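Local coordinates for protein xyloglucan-specific endo-beta-1,4-glucanase BoGH5A (Bacteroides ovatus, PDB 3ZMR) that cleaves the beta-1,4-glucan backbone of xyloglucan endo-hydrolytically, with retention of configuration, releasing xyloglucan oligosaccharides, at residues S178-D183 and S191-K196. Residues are numbered along the deposited sequence; the frame is centred on the assembly and turned at random. Where two conformers were deposited one is given.
Sequences SHQFED and SAWMDK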
loop_
_atom_site.group_PDB
_atom_site.type_symbol
_atom_site.label_atom_id
_atom_site.label_comp_id
_atom_site.label_asym_id
_atom_site.label_seq_id
_atom_site.Cartn_x
_atom_site.Cartn_y
_atom_site.Cartn_z
ATOM N N SER A 178 13.423 -2.871 12.720
ATOM C CA SER A 178 13.283 -3.845 13.806
ATOM C C SER A 178 14.587 -4.561 14.190
ATOM O O SER A 178 14.642 -5.291 15.193
ATOM C CB SER A 178 12.189 -4.864 13.511
ATOM O OG SER A 178 10.929 -4.193 13.454
ATOM N N HIS A 179 15.626 -4.303 13.413
ATOM C CA HIS A 179 16.992 -4.711 13.740
ATOM C C HIS A 179 17.758 -3.630 14.495
ATOM O O HIS A 179 18.940 -3.793 14.827
ATOM C CB HIS A 179 17.755 -5.102 12.478
ATOM C CG HIS A 179 17.920 -4.000 11.487
ATOM N ND1 HIS A 179 16.972 -3.013 11.303
ATOM C CD2 HIS A 179 18.884 -3.780 10.556
ATOM C CE1 HIS A 179 17.378 -2.204 10.341
ATOM N NE2 HIS A 179 18.529 -2.651 9.862
ATOM N N GLN A 180 17.073 -2.525 14.787
ATOM C CA GLN A 180 17.696 -1.317 15.363
ATOM C C GLN A 180 16.892 -0.781 16.557
ATOM O O GLN A 180 16.853 0.445 16.793
ATOM C CB GLN A 180 17.900 -0.231 14.299
ATOM C CG GLN A 180 18.828 -0.659 13.181
ATOM C CD GLN A 180 20.294 -0.630 13.581
ATOM O OE1 GLN A 180 20.704 0.097 14.486
ATOM N NE2 GLN A 180 21.102 -1.423 12.898
ATOM N N PHE A 181 16.225 -1.682 17.281
ATOM C CA PHE A 181 15.517 -1.282 18.493
ATOM C C PHE A 181 16.510 -1.036 19.641
ATOM O O PHE A 181 17.446 -1.792 19.863
ATOM C CB PHE A 181 14.496 -2.334 18.920
ATOM C CG PHE A 181 13.301 -2.474 18.021
ATOM C CD1 PHE A 181 12.656 -1.377 17.465
ATOM C CD2 PHE A 181 12.757 -3.725 17.806
ATOM C CE1 PHE A 181 11.544 -1.572 16.655
ATOM C CE2 PHE A 181 11.619 -3.927 17.037
ATOM C CZ PHE A 181 11.000 -2.826 16.462
ATOM N N GLU A 182 16.293 0.063 20.342
ATOM C CA GLU A 182 16.928 0.349 21.644
ATOM C C GLU A 182 16.233 -0.442 22.764
ATOM O O GLU A 182 16.884 -0.908 23.722
ATOM C CB GLU A 182 16.810 1.856 21.911
ATOM C CG GLU A 182 17.150 2.323 23.316
ATOM C CD GLU A 182 16.850 3.789 23.501
ATOM O OE1 GLU A 182 16.880 4.530 22.492
ATOM O OE2 GLU A 182 16.580 4.201 24.648
ATOM N N ASP A 183 14.907 -0.569 22.640
ATOM C CA ASP A 183 14.099 -1.385 23.539
ATOM C C ASP A 183 13.109 -2.261 22.764
ATOM O O ASP A 183 12.151 -1.775 22.166
ATOM C CB ASP A 183 13.365 -0.528 24.569
ATOM C CG ASP A 183 12.772 -1.363 25.679
ATOM O OD1 ASP A 183 13.526 -1.776 26.573
ATOM O OD2 ASP A 183 11.558 -1.625 25.656
ATOM N N SER A 191 17.839 6.256 18.039
ATOM C CA SER A 191 17.880 7.566 17.387
ATOM C C SER A 191 18.972 7.604 16.319
ATOM O O SER A 191 18.810 8.250 15.264
ATOM C CB SER A 191 18.090 8.703 18.400
ATOM O OG SER A 191 19.324 8.570 19.077
ATOM N N ALA A 192 20.087 6.910 16.575
ATOM C CA ALA A 192 21.204 6.907 15.631
ATOM C C ALA A 192 20.830 6.264 14.281
ATOM O O ALA A 192 21.309 6.677 13.220
ATOM C CB ALA A 192 22.353 6.146 16.239
ATOM N N TRP A 193 19.948 5.274 14.325
ATOM C CA TRP A 193 19.450 4.657 13.089
ATOM C C TRP A 193 18.505 5.607 12.360
ATOM O O TRP A 193 18.598 5.830 11.145
ATOM C CB TRP A 193 18.712 3.371 13.402
ATOM C CG TRP A 193 18.170 2.700 12.187
ATOM C CD1 TRP A 193 16.855 2.503 11.887
ATOM C CD2 TRP A 193 18.913 2.134 11.080
ATOM N NE1 TRP A 193 16.732 1.864 10.672
ATOM C CE2 TRP A 193 17.968 1.600 10.167
ATOM C CE3 TRP A 193 20.276 1.994 10.786
ATOM C CZ2 TRP A 193 18.345 0.954 8.996
ATOM C CZ3 TRP A 193 20.654 1.346 9.633
ATOM C CH2 TRP A 193 19.703 0.841 8.747
ATOM N N MET A 194 17.587 6.209 13.108
ATOM C CA MET A 194 16.661 7.196 12.527
ATOM C C MET A 194 17.448 8.329 11.877
ATOM O O MET A 194 17.074 8.851 10.813
ATOM C CB MET A 194 15.732 7.770 13.598
ATOM C CG MET A 194 14.797 6.755 14.214
ATOM S SD MET A 194 13.736 5.948 13.003
ATOM C CE MET A 194 12.903 7.328 12.239
ATOM N N ASP A 195 18.556 8.725 12.501
ATOM C CA ASP A 195 19.386 9.777 11.933
ATOM C C ASP A 195 19.917 9.382 10.545
ATOM O O ASP A 195 20.035 10.208 9.653
ATOM C CB ASP A 195 20.613 10.083 12.808
ATOM C CG ASP A 195 20.283 10.717 14.166
ATOM O OD1 ASP A 195 19.155 11.206 14.381
ATOM O OD2 ASP A 195 21.216 10.751 15.014
ATOM N N LYS A 196 20.338 8.123 10.400
ATOM C CA LYS A 196 20.893 7.638 9.116
ATOM C C LYS A 196 19.814 7.632 8.026
ATOM O O LYS A 196 20.018 8.055 6.907
ATOM C CB LYS A 196 21.484 6.221 9.279
ATOM C CG LYS A 196 22.806 6.191 10.034
ATOM C CD LYS A 196 23.234 4.778 10.368
ATOM C CE LYS A 196 23.850 4.062 9.180
ATOM N NZ LYS A 196 24.462 2.774 9.656
HETATM O O HOH W 1 17.980 6.334 20.932
#
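Trp193, in the first turn of helix 191-206 of the (beta/alpha)8 barrel, turns one indole face to His179 and Gln180 of the loop that follows barrel strand 170-173. The two share that face. Glutamine suits the place by offering both a methylene and a flat amide: Gln180 CG lies over the face of the five-membered ring, 3.6 Å from its centroid, in a CH-pi contact. Beyond a bend at chi2, the Gln180 amide stacks nearly parallel to the indole, 17° between planes, with Gln180 CD 3.8 Å from Trp193 CE3; its NE2 makes a weak hydrogen bond to Gly145 O. His179, a thin ring able to present its CE1/NE2 edge, meets the six-membered ring edge-to-face, planes at 81° and His179 CE1 3.6 Å from Trp193 CZ2. Gln180 CG also lies over one imidazole face, while Leu143 of strand 143-144 and Val135 pack on His179 too. Trp193 CG stands anti to the backbone N (chi1 180°), which carries the indole toward the loop, where NE1 donates to Ala176 O and fixes the ring's rotation. Replacing this indole by an alanine is likely to leave the Ala176 carbonyl without its donor and to open a gap beside His179 and Gln180. At the helix start, a water accepts from Ser191 N at 2.9 Å and donates to Glu182 OE1 at 2.6 Å.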